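Local coordinates for protein nitrophorin Cim l NP (Cimex lectularius, PDB 2IMQ) that carries nitric oxide on a heme in bed bug saliva and delivers it to the victim during feeding, causing vasodilation, at residues P54-G57 with P58-K62; C90-K93 with H94-Q97; I106-D110 with D111-S115; S134-S137 with D138-T142. All coordinates share one frame; numbering follows the deposited sequence.

How the contacts relate
Contact 1 is the heme site, where a loop runs into helix 57-70; the other three sit where strands end. Contact 2 closes strand 84-91 of the six-stranded sheet, while contacts 3 and 4 belong to the five-stranded sheet, after strands 103-108 and 127-135. Contacts 1 to 3 are each partly buried, whereas contact 4 is a surface contact. Their chemistry differs accordingly: a sulfur-iron ligand and helical bonds in contact 1, a histidine ring among aliphatic chains in contact 2, a carboxylate holding backbone N-H groups in contact 3, and weak bonds in contact 4. Contacts 3 and 4 touch through S115, R135 and D140; contacts 1 and 2 stand apart.

Contact 1. Residues P54-G57 with P58-K62. With HEM (protoporphyrin IX containing Fe), chain B.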
loop_
_atom_site.group_PDB
_atom_site.type_symbol
_atom_site.label_atom_id
_atom_site.label_comp_id
_atom_site.label_asym_id
_atom_site.label_seq_id
_atom_site.Cartn_x
_atom_site.Cartn_y
_atom_site.Cartn_z
ATOM N N PRO A 54 17.903 14.863 -1.851
ATOM C CA PRO A 54 18.756 14.085 -0.953
ATOM C C PRO A 54 19.689 13.074 -1.658
ATOM O O PRO A 54 20.608 12.550 -1.017
ATOM C CB PRO A 54 17.741 13.347 -0.060
ATOM C CG PRO A 54 16.493 14.090 -0.208
ATOM C CD PRO A 54 16.473 14.599 -1.603
ATOM N N GLN A 55 19.455 12.821 -2.948
ATOM C CA GLN A 55 20.145 11.764 -3.694
ATOM C C GLN A 55 20.119 10.445 -2.934
ATOM O O GLN A 55 21.138 9.889 -2.560
ATOM C CB GLN A 55 21.576 12.193 -4.063
ATOM C CG GLN A 55 21.593 13.328 -5.088
ATOM C CD GLN A 55 20.947 12.922 -6.405
ATOM O OE1 GLN A 55 19.998 13.569 -6.873
ATOM N NE2 GLN A 55 21.438 11.823 -6.986
ATOM N N GLN A 56 18.906 9.961 -2.693
ATOM C CA GLN A 56 18.729 8.685 -2.006
ATOM C C GLN A 56 18.248 7.573 -3.008
ATOM O O GLN A 56 18.289 6.389 -2.740
ATOM C CB GLN A 56 17.807 8.884 -0.788
ATOM C CG GLN A 56 18.068 7.888 0.328
ATOM C CD GLN A 56 17.312 6.577 0.129
ATOM O OE1 GLN A 56 17.794 5.518 0.521
ATOM N NE2 GLN A 56 16.135 6.650 -0.482
ATOM N N GLY A 57 17.759 8.017 -4.142
ATOM C CA GLY A 57 17.435 7.101 -5.231
ATOM C C GLY A 57 18.497 6.041 -5.460
ATOM O O GLY A 57 18.170 4.842 -5.487
ATOM N N PRO A 58 19.763 6.430 -5.693
ATOM C CA PRO A 58 20.812 5.436 -5.878
ATOM C C PRO A 58 20.883 4.333 -4.814
ATOM O O PRO A 58 21.053 3.168 -5.193
ATOM C CB PRO A 58 22.101 6.279 -5.918
ATOM C CG PRO A 58 21.668 7.541 -6.497
ATOM C CD PRO A 58 20.252 7.803 -5.923
ATOM N N ALA A 59 20.750 4.674 -3.518
ATOM C CA ALA A 59 20.832 3.637 -2.461
ATOM C C ALA A 59 19.615 2.725 -2.478
ATOM O O ALA A 59 19.718 1.548 -2.207
ATOM C CB ALA A 59 21.000 4.222 -1.046
ATOM N N CYS A 60 18.467 3.286 -2.814
ATOM C CA CYS A 60 17.258 2.498 -2.909
ATOM C C CYS A 60 17.483 1.409 -3.949
ATOM O O CYS A 60 17.262 0.235 -3.691
ATOM C CB CYS A 60 16.079 3.371 -3.320
ATOM S SG CYS A 60 15.505 4.394 -2.034
ATOM N N VAL A 61 17.948 1.809 -5.120
ATOM C CA VAL A 61 18.122 0.851 -6.209
ATOM C C VAL A 61 19.151 -0.186 -5.797
ATOM O O VAL A 61 18.937 -1.359 -5.891
ATOM C CB VAL A 61 18.550 1.566 -7.516
ATOM C CG1 VAL A 61 18.821 0.580 -8.629
ATOM C CG2 VAL A 61 17.519 2.512 -7.998
ATOM N N LYS A 62 20.280 0.276 -5.284
ATOM C CA LYS A 62 21.334 -0.657 -4.915
ATOM C C LYS A 62 20.868 -1.689 -3.914
ATOM O O LYS A 62 21.064 -2.897 -4.093
ATOM C CB LYS A 62 22.530 0.114 -4.351
ATOM C CG LYS A 62 23.780 -0.707 -4.293
ATOM C CD LYS A 62 24.948 0.087 -3.772
ATOM C CE LYS A 62 26.247 -0.670 -3.941
ATOM N NZ LYS A 62 26.630 -0.832 -5.400
HETATM C CHA HEM B . 13.546 3.800 -6.091
HETATM C CHB HEM B . 11.653 2.377 -1.861
HETATM C CHC HEM B . 12.476 6.753 -0.033
HETATM C CHD HEM B . 14.057 8.312 -4.252
HETATM C C1A HEM B . 12.998 3.009 -5.123
HETATM C C2A HEM B . 12.661 1.610 -5.241
HETATM C C3A HEM B . 12.103 1.247 -4.058
HETATM C C4A HEM B . 12.108 2.378 -3.176
HETATM C CMA HEM B . 11.618 -0.145 -3.696
HETATM C CAA HEM B . 12.885 0.684 -6.458
HETATM C CBA HEM B . 14.234 -0.014 -6.136
HETATM C CGA HEM B . 14.676 -0.921 -7.275
HETATM O O1A HEM B . 15.203 -0.410 -8.262
HETATM O O2A HEM B . 14.561 -2.167 -7.167
HETATM C C1B HEM B . 11.734 3.435 -1.011
HETATM C C2B HEM B . 11.321 3.419 0.371
HETATM C C3B HEM B . 11.547 4.619 0.893
HETATM C C4B HEM B . 12.125 5.434 -0.144
HETATM C CMB HEM B . 10.761 2.152 0.913
HETATM C CAB HEM B . 11.269 5.126 2.300
HETATM C CBB HEM B . 11.127 4.278 3.328
HETATM C C1C HEM B . 13.017 7.590 -0.966
HETATM C C2C HEM B . 13.321 8.990 -0.813
HETATM C C3C HEM B . 13.822 9.389 -1.978
HETATM C C4C HEM B . 13.718 8.319 -2.920
HETATM C CMC HEM B . 13.292 9.800 0.488
HETATM C CAC HEM B . 14.333 10.783 -2.313
HETATM C CBC HEM B . 13.556 11.860 -2.228
HETATM C C1D HEM B . 14.010 7.251 -5.129
HETATM C C2D HEM B . 14.314 7.360 -6.535
HETATM C C3D HEM B . 14.191 5.978 -7.090
HETATM C C4D HEM B . 13.790 5.139 -5.991
HETATM C CMD HEM B . 14.732 8.619 -7.294
HETATM C CAD HEM B . 14.422 5.631 -8.571
HETATM C CBD HEM B . 15.915 5.791 -8.810
HETATM C CGD HEM B . 16.307 5.159 -10.108
HETATM O O1D HEM B . 17.537 5.231 -10.434
HETATM O O2D HEM B . 15.394 4.604 -10.786
HETATM N NA HEM B . 12.671 3.462 -3.849
HETATM N NB HEM B . 12.198 4.687 -1.305
HETATM N NC HEM B . 13.239 7.229 -2.261
HETATM N ND HEM B . 13.684 5.927 -4.859
HETATM FE FE HEM B . 13.086 5.301 -3.031
#
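C60 and Q56 both face the porphyrin from the same side. C60 SG is the proximal ligand and lies 2.8 Å from the heme iron, long for an iron-sulfur bond and consistent with weak coordination in this ferrous state. The sulfur gets there because it lies beside its own backbone N, away from the carbonyl carbon (chi1 -74°). Q56 bends at chi2 and brings its amide alongside the sulfur and against the same face of the macrocycle, with NE2 3.3 Å from heme C1C; a second conformer is modelled, so this placement is doubtful in detail. G57 lets the backbone itself come close, its CA 3.4 Å from heme C2D, and V61 CG2 packs 3.6 Å from the propionate carbon CGD.

One shell out, the first helical turn sets the cysteine. C60 N donates to Q56 O over 3.1 Å (162°), and V61 N does the same to G57 O. Further back, the D52 carboxylate accepts the N-H groups of both Q56 and G57, fixing the entry to the helix, while A21 packs against C60. The whole is a cysteine-ligated proximal heme site at the start of helix 57-70, on a DNase I-like fold.

Contact 2. Residues C90-K93 with H94-Q97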
loop_
_atom_site.group_PDB
_atom_site.type_symbol
_atom_site.label_atom_id
_atom_site.label_comp_id
_atom_site.label_asym_id
_atom_site.label_seq_id
_atom_site.Cartn_x
_atom_site.Cartn_y
_atom_site.Cartn_z
ATOM N N CYS A 90 8.453 -9.577 -9.197
ATOM C CA CYS A 90 7.882 -10.889 -9.336
ATOM C C CYS A 90 9.000 -11.882 -9.534
ATOM O O CYS A 90 9.997 -11.543 -10.146
ATOM C CB CYS A 90 6.930 -10.923 -10.530
ATOM S SG CYS A 90 6.035 -12.503 -10.858
ATOM N N LEU A 91 8.841 -13.078 -9.005
ATOM C CA LEU A 91 9.868 -14.121 -9.264
ATOM C C LEU A 91 9.998 -14.318 -10.758
ATOM O O LEU A 91 9.001 -14.484 -11.469
ATOM C CB LEU A 91 9.532 -15.413 -8.549
ATOM C CG LEU A 91 9.696 -15.451 -7.021
ATOM C CD1 LEU A 91 9.188 -16.731 -6.481
ATOM C CD2 LEU A 91 11.096 -15.170 -6.569
ATOM N N GLU A 92 11.240 -14.261 -11.227
ATOM C CA GLU A 92 11.528 -14.400 -12.644
ATOM C C GLU A 92 10.942 -15.686 -13.248
ATOM O O GLU A 92 10.524 -15.687 -14.389
ATOM C CB GLU A 92 13.046 -14.363 -12.830
ATOM C CG GLU A 92 13.535 -14.749 -14.209
ATOM C CD GLU A 92 12.989 -13.869 -15.299
ATOM O OE1 GLU A 92 12.766 -12.664 -15.020
ATOM O OE2 GLU A 92 12.783 -14.396 -16.421
ATOM N N LYS A 93 10.871 -16.752 -12.475
ATOM C CA LYS A 93 10.348 -18.025 -12.994
ATOM C C LYS A 93 8.882 -17.978 -13.478
ATOM O O LYS A 93 8.452 -18.829 -14.219
ATOM C CB LYS A 93 10.552 -19.137 -11.972
ATOM C CG LYS A 93 9.688 -19.015 -10.764
ATOM C CD LYS A 93 9.666 -20.289 -9.968
ATOM C CE LYS A 93 9.078 -20.051 -8.602
ATOM N NZ LYS A 93 9.422 -21.138 -7.662
ATOM N N HIS A 94 8.111 -16.957 -13.099
ATOM C CA HIS A 94 6.710 -16.890 -13.504
ATOM C C HIS A 94 6.496 -16.116 -14.807
ATOM O O HIS A 94 5.387 -16.088 -15.347
ATOM C CB HIS A 94 5.918 -16.222 -12.386
ATOM C CG HIS A 94 5.952 -16.972 -11.099
ATOM N ND1 HIS A 94 5.741 -18.332 -11.011
ATOM C CD2 HIS A 94 6.114 -16.538 -9.831
ATOM C CE1 HIS A 94 5.778 -18.703 -9.746
ATOM N NE2 HIS A 94 5.986 -17.624 -9.009
ATOM N N LEU A 95 7.526 -15.442 -15.281
ATOM C CA LEU A 95 7.374 -14.456 -16.333
ATOM C C LEU A 95 7.443 -15.082 -17.733
ATOM O O LEU A 95 8.368 -15.833 -18.037
ATOM C CB LEU A 95 8.420 -13.369 -16.222
ATOM C CG LEU A 95 8.440 -12.649 -14.859
ATOM C CD1 LEU A 95 9.433 -11.530 -14.947
ATOM C CD2 LEU A 95 7.062 -12.108 -14.386
ATOM N N ASP A 96 6.419 -14.797 -18.536
ATOM C CA ASP A 96 6.432 -15.105 -19.989
ATOM C C ASP A 96 6.309 -13.760 -20.697
ATOM O O ASP A 96 5.244 -13.110 -20.682
ATOM C CB ASP A 96 5.309 -16.064 -20.368
ATOM C CG ASP A 96 5.290 -16.393 -21.888
ATOM O OD1 ASP A 96 6.114 -15.838 -22.637
ATOM O OD2 ASP A 96 4.454 -17.180 -22.409
ATOM N N GLN A 97 7.404 -13.288 -21.272
ATOM C CA GLN A 97 7.414 -11.968 -21.892
ATOM C C GLN A 97 6.355 -11.761 -22.964
ATOM O O GLN A 97 5.959 -10.623 -23.238
ATOM C CB GLN A 97 8.776 -11.668 -22.481
ATOM C CG GLN A 97 8.852 -10.332 -23.232
ATOM C CD GLN A 97 10.269 -9.856 -23.506
ATOM O OE1 GLN A 97 11.142 -10.646 -23.924
ATOM N NE2 GLN A 97 10.501 -8.547 -23.320
#
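L91 O accepts the N-H of H94 at 3.1 Å (169°), and one residue further on E92 O takes L95 N in the same way. Both donors stand well above the carbonyl planes, H94 N by 44°, as the tight i to i+3 turn makes them. This coil lays three side chains round the imidazole of H94. K93 has its CG between the backbone N and the carbonyl carbon (chi1 70°), then runs out extended alongside the ring, which puts CG over the face, 4.1 Å from the centroid, in a CH-pi contact; CE follows, 3.7 Å from H94 CE1. C90 SG comes to the ring's edge instead, 5.2 Å from the centroid. L91 lies beside the histidine, its CB 3.8 Å from H94 CD2.

Both ring nitrogens are spoken for: ND1 bonds to Y125 OH and NE2 to D38 OD1, fixing the ring's rotation. L95 heads off at a steep angle to the histidine, placing CD2 3.7 Å from C90 SG. The E92 side chain crosses that of L95 at about a right angle, and its OE1, which touches L95 CD1, bonds to T74 OG1. C90, H94 and L95 all reach I124, so this 3-10 turn at the end of strand 84-91 packs against strand 116-124, joining the two sheets of the beta-sandwich.

Contact 3. Residues I106-D110 with D111-S115; sequences IVTVD and DQKKS
D110 sends its carboxylate back across a beta turn to the backbone of K114 and S115. The turn is type I, from D110 to K113, and it lies in the connection of a beta-hairpin whose arms are strands 103-108 and 116-124. Starting from the chain, D110 CB leads to a CG placed between the backbone N and the carbonyl carbon (chi1 58°), a crowded position that folds the group inward over the turn. From CG the two oxygens part company. OD1 accepts S115 N at 3.0 Å along a nearly straight bond (166°), though the donor stands 38° out of the carboxylate plane. OD2 takes K114 N at 2.9 Å on its syn lone pair, and the CB of K114 packs against this oxygen too, 3.4 Å away. With consecutive N-H groups held by different oxygens, the carboxylate can hardly rotate.

The backbone of D110 works as well: its carbonyl O receives K113 N, closing the turn. K113 has a positive phi, which swings the chain round toward the returning arm. There S115 O receives V109 N at 3.0 Å and also meets T108 CA in a C-H...O contact. T108 and K113 run side by side, T108 CG2 4.1 Å from K113 CB. The hydroxyl of S115 points elsewhere, to D140 and R135, while its CB rests 3.6 Å from V109 CG2.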
loop_
_atom_site.group_PDB
_atom_site.type_symbol
_atom_site.label_atom_id
_atom_site.label_comp_id
_atom_site.label_asym_id
_atom_site.label_seq_id
_atom_site.Cartn_x
_atom_site.Cartn_y
_atom_site.Cartn_z
ATOM N N ILE A 106 -0.097 6.580 -14.596
ATOM C CA ILE A 106 -0.073 7.552 -13.545
ATOM C C ILE A 106 -1.274 8.449 -13.778
ATOM O O ILE A 106 -1.525 8.902 -14.920
ATOM C CB ILE A 106 1.226 8.377 -13.613
ATOM C CG1 ILE A 106 2.446 7.508 -13.351
ATOM C CG2 ILE A 106 1.217 9.431 -12.585
ATOM C CD1 ILE A 106 3.772 8.205 -13.505
ATOM N N VAL A 107 -1.973 8.765 -12.686
ATOM C CA VAL A 107 -3.120 9.658 -12.707
ATOM C C VAL A 107 -2.776 10.818 -11.792
ATOM O O VAL A 107 -2.393 10.620 -10.620
ATOM C CB VAL A 107 -4.425 8.997 -12.215
ATOM C CG1 VAL A 107 -5.502 10.062 -12.032
ATOM C CG2 VAL A 107 -4.883 7.920 -13.191
ATOM N N THR A 108 -2.960 12.038 -12.238
ATOM C CA THR A 108 -2.777 13.144 -11.330
ATOM C C THR A 108 -3.985 14.029 -11.380
ATOM O O THR A 108 -4.589 14.209 -12.441
ATOM C CB THR A 108 -1.469 13.876 -11.581
ATOM O OG1 THR A 108 -1.373 14.246 -12.955
ATOM C CG2 THR A 108 -0.280 12.931 -11.369
ATOM N N VAL A 109 -4.345 14.588 -10.232
ATOM C CA VAL A 109 -5.626 15.239 -10.085
ATOM C C VAL A 109 -5.488 16.755 -9.883
ATOM O O VAL A 109 -6.478 17.500 -10.027
ATOM C CB VAL A 109 -6.470 14.567 -8.980
ATOM C CG1 VAL A 109 -6.753 13.094 -9.324
ATOM C CG2 VAL A 109 -5.772 14.604 -7.698
ATOM N N ASP A 110 -4.262 17.220 -9.619
ATOM C CA ASP A 110 -3.983 18.636 -9.365
ATOM C C ASP A 110 -2.892 19.178 -10.312
ATOM O O ASP A 110 -2.059 18.434 -10.819
ATOM C CB ASP A 110 -3.528 18.842 -7.907
ATOM C CG ASP A 110 -2.281 18.011 -7.539
ATOM O OD1 ASP A 110 -2.126 16.869 -8.036
ATOM O OD2 ASP A 110 -1.398 18.432 -6.767
ATOM N N ASP A 111 -2.838 20.498 -10.498
ATOM C CA ASP A 111 -1.854 21.057 -11.425
ATOM C C ASP A 111 -0.381 20.948 -10.986
ATOM O O ASP A 111 0.527 21.041 -11.797
ATOM C CB ASP A 111 -2.242 22.480 -11.835
ATOM C CG ASP A 111 -2.062 23.534 -10.733
ATOM O OD1 ASP A 111 -1.625 23.247 -9.608
ATOM O OD2 ASP A 111 -2.369 24.726 -10.919
ATOM N N GLN A 112 -0.132 20.670 -9.706
ATOM C CA GLN A 112 1.219 20.450 -9.247
ATOM C C GLN A 112 1.603 18.969 -9.258
ATOM O O GLN A 112 2.717 18.615 -8.889
ATOM C CB GLN A 112 1.383 21.007 -7.827
ATOM C CG GLN A 112 1.373 22.519 -7.753
ATOM C CD GLN A 112 1.907 23.014 -6.428
ATOM O OE1 GLN A 112 3.056 22.715 -6.044
ATOM N NE2 GLN A 112 1.082 23.746 -5.709
ATOM N N LYS A 113 0.655 18.119 -9.646
ATOM C CA LYS A 113 0.885 16.679 -9.760
ATOM C C LYS A 113 1.304 16.046 -8.424
ATOM O O LYS A 113 2.076 15.100 -8.437
ATOM C CB LYS A 113 1.971 16.304 -10.794
ATOM C CG LYS A 113 1.883 16.877 -12.224
ATOM C CD LYS A 113 3.222 16.693 -13.006
ATOM C CE LYS A 113 4.446 17.297 -12.264
ATOM N NZ LYS A 113 4.132 18.519 -11.466
ATOM N N LYS A 114 0.769 16.557 -7.307
ATOM C CA LYS A 114 1.070 16.008 -5.965
ATOM C C LYS A 114 0.103 14.947 -5.501
ATOM O O LYS A 114 0.436 14.189 -4.599
ATOM C CB LYS A 114 1.105 17.101 -4.924
ATOM C CG LYS A 114 2.283 18.065 -5.103
ATOM C CD LYS A 114 2.993 18.263 -3.772
ATOM C CE LYS A 114 2.232 19.144 -2.809
ATOM N NZ LYS A 114 2.949 19.290 -1.506
ATOM N N SER A 115 -1.081 14.894 -6.068
ATOM C CA SER A 115 -2.113 13.925 -5.692
ATOM C C SER A 115 -2.577 13.119 -6.905
ATOM O O SER A 115 -2.479 13.586 -8.059
ATOM C CB SER A 115 -3.298 14.649 -5.063
ATOM O OG SER A 115 -2.924 15.254 -3.830
#

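Contact 4. Residues S134-S137 with D138-T142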
loop_
_atom_site.group_PDB
_atom_site.type_symbol
_atom_site.label_atom_id
_atom_site.label_comp_id
_atom_site.label_asym_id
_atom_site.label_seq_id
_atom_site.Cartn_x
_atom_site.Cartn_y
_atom_site.Cartn_z
ATOM N N SER A 134 -2.113 5.480 -4.085
ATOM C CA SER A 134 -2.730 6.761 -4.285
ATOM C C SER A 134 -2.379 7.679 -3.147
ATOM O O SER A 134 -1.940 7.247 -2.070
ATOM C CB SER A 134 -4.219 6.594 -4.433
ATOM O OG SER A 134 -4.779 6.013 -3.246
ATOM N N ARG A 135 -2.624 8.952 -3.381
ATOM C CA ARG A 135 -2.239 9.999 -2.414
ATOM C C ARG A 135 -3.164 11.176 -2.617
ATOM O O ARG A 135 -3.350 11.640 -3.751
ATOM C CB ARG A 135 -0.790 10.436 -2.658
ATOM C CG ARG A 135 -0.209 11.459 -1.747
ATOM C CD ARG A 135 -0.645 12.854 -1.947
ATOM N NE ARG A 135 0.329 13.731 -1.326
ATOM C CZ ARG A 135 0.189 15.032 -1.259
ATOM N NH1 ARG A 135 -0.849 15.586 -1.844
ATOM N NH2 ARG A 135 1.105 15.774 -0.648
ATOM N N MET A 136 -3.784 11.633 -1.552
ATOM C CA MET A 136 -4.658 12.803 -1.612
ATOM C C MET A 136 -4.365 13.667 -0.391
ATOM O O MET A 136 -4.057 13.164 0.696
ATOM C CB MET A 136 -6.096 12.397 -1.596
ATOM C CG MET A 136 -7.076 13.488 -1.907
ATOM S SD MET A 136 -6.841 14.160 -3.533
ATOM C CE MET A 136 -7.348 12.778 -4.560
ATOM N N SER A 137 -4.532 14.983 -0.563
ATOM C CA SER A 137 -4.410 15.965 0.527
ATOM C C SER A 137 -5.763 16.245 1.158
ATOM O O SER A 137 -6.764 16.158 0.476
ATOM C CB SER A 137 -3.822 17.289 -0.031
ATOM O OG SER A 137 -4.701 17.929 -0.904
ATOM N N ASP A 138 -5.807 16.635 2.402
ATOM C CA ASP A 138 -7.033 17.024 3.032
ATOM C C ASP A 138 -7.705 18.162 2.326
ATOM O O ASP A 138 -8.906 18.249 2.337
ATOM C CB ASP A 138 -6.725 17.472 4.461
ATOM C CG ASP A 138 -6.713 16.349 5.428
ATOM O OD1 ASP A 138 -6.928 15.207 5.038
ATOM O OD2 ASP A 138 -6.615 16.529 6.646
ATOM N N GLU A 139 -6.943 19.055 1.724
ATOM C CA GLU A 139 -7.479 20.379 1.294
ATOM C C GLU A 139 -7.955 20.371 -0.178
ATOM O O GLU A 139 -8.688 21.241 -0.587
ATOM C CB GLU A 139 -6.450 21.494 1.688
ATOM C CG GLU A 139 -6.230 21.692 3.215
ATOM C CD GLU A 139 -5.200 22.762 3.716
ATOM O OE1 GLU A 139 -4.906 22.911 4.981
ATOM O OE2 GLU A 139 -4.657 23.497 2.861
ATOM N N ASP A 140 -7.617 19.321 -0.927
ATOM C CA ASP A 140 -7.877 19.223 -2.338
ATOM C C ASP A 140 -9.332 19.211 -2.793
ATOM O O ASP A 140 -10.137 18.525 -2.147
ATOM C CB ASP A 140 -7.256 17.853 -2.819
ATOM C CG ASP A 140 -5.748 17.915 -3.123
ATOM O OD1 ASP A 140 -5.139 16.816 -3.263
ATOM O OD2 ASP A 140 -5.097 18.987 -3.279
ATOM N N VAL A 141 -9.658 19.882 -3.893
ATOM C CA VAL A 141 -10.831 19.692 -4.649
ATOM C C VAL A 141 -10.541 18.463 -5.455
ATOM O O VAL A 141 -9.426 18.345 -5.959
ATOM C CB VAL A 141 -10.973 20.932 -5.629
ATOM C CG1 VAL A 141 -12.048 20.718 -6.624
ATOM C CG2 VAL A 141 -11.150 22.273 -4.837
ATOM N N THR A 142 -11.532 17.596 -5.660
ATOM C CA THR A 142 -11.357 16.276 -6.148
ATOM C C THR A 142 -12.566 15.829 -6.999
ATOM O O THR A 142 -13.691 16.348 -6.787
ATOM C CB THR A 142 -11.192 15.307 -4.940
ATOM O OG1 THR A 142 -12.301 15.416 -4.005
ATOM C CG2 THR A 142 -9.996 15.661 -3.972
#
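S137 N approaches the D140 carboxylate from above its plane, out beyond OD1, and makes a weak hydrogen bond to OD1, 3.3 Å long (160°). S137 OG is on the same side, but it lies too close to the carboxylate carbon in the model, so its place, and the weak bond it seems to accept from D140 N, are doubtful. M136 reaches OD1 from another direction, much nearer the level of the group, and brings SD to 3.2 Å. OD1 has a stronger partner in S115 OG.

These residues carry the chain off the five-stranded sheet. Strand 127-135, paired at R135 with G116, ends here, and the backbone curls away into the long loop that leads to strand 165-169.

M136 sets out with CG anti to its own N (chi1 -169°) and then bends at both chi2 and chi3. The bends lay SD against T142 CG2 at 3.5 Å, and CE passes the same methyl at 4.0 Å. T142 OG1 bonds to T146 O, leaving the methyl branch to the methionine. R135 NH1 stays 4.7 Å from D140 OD1, too far for a salt bridge, and D138 OD1 bonds to N173 ND2.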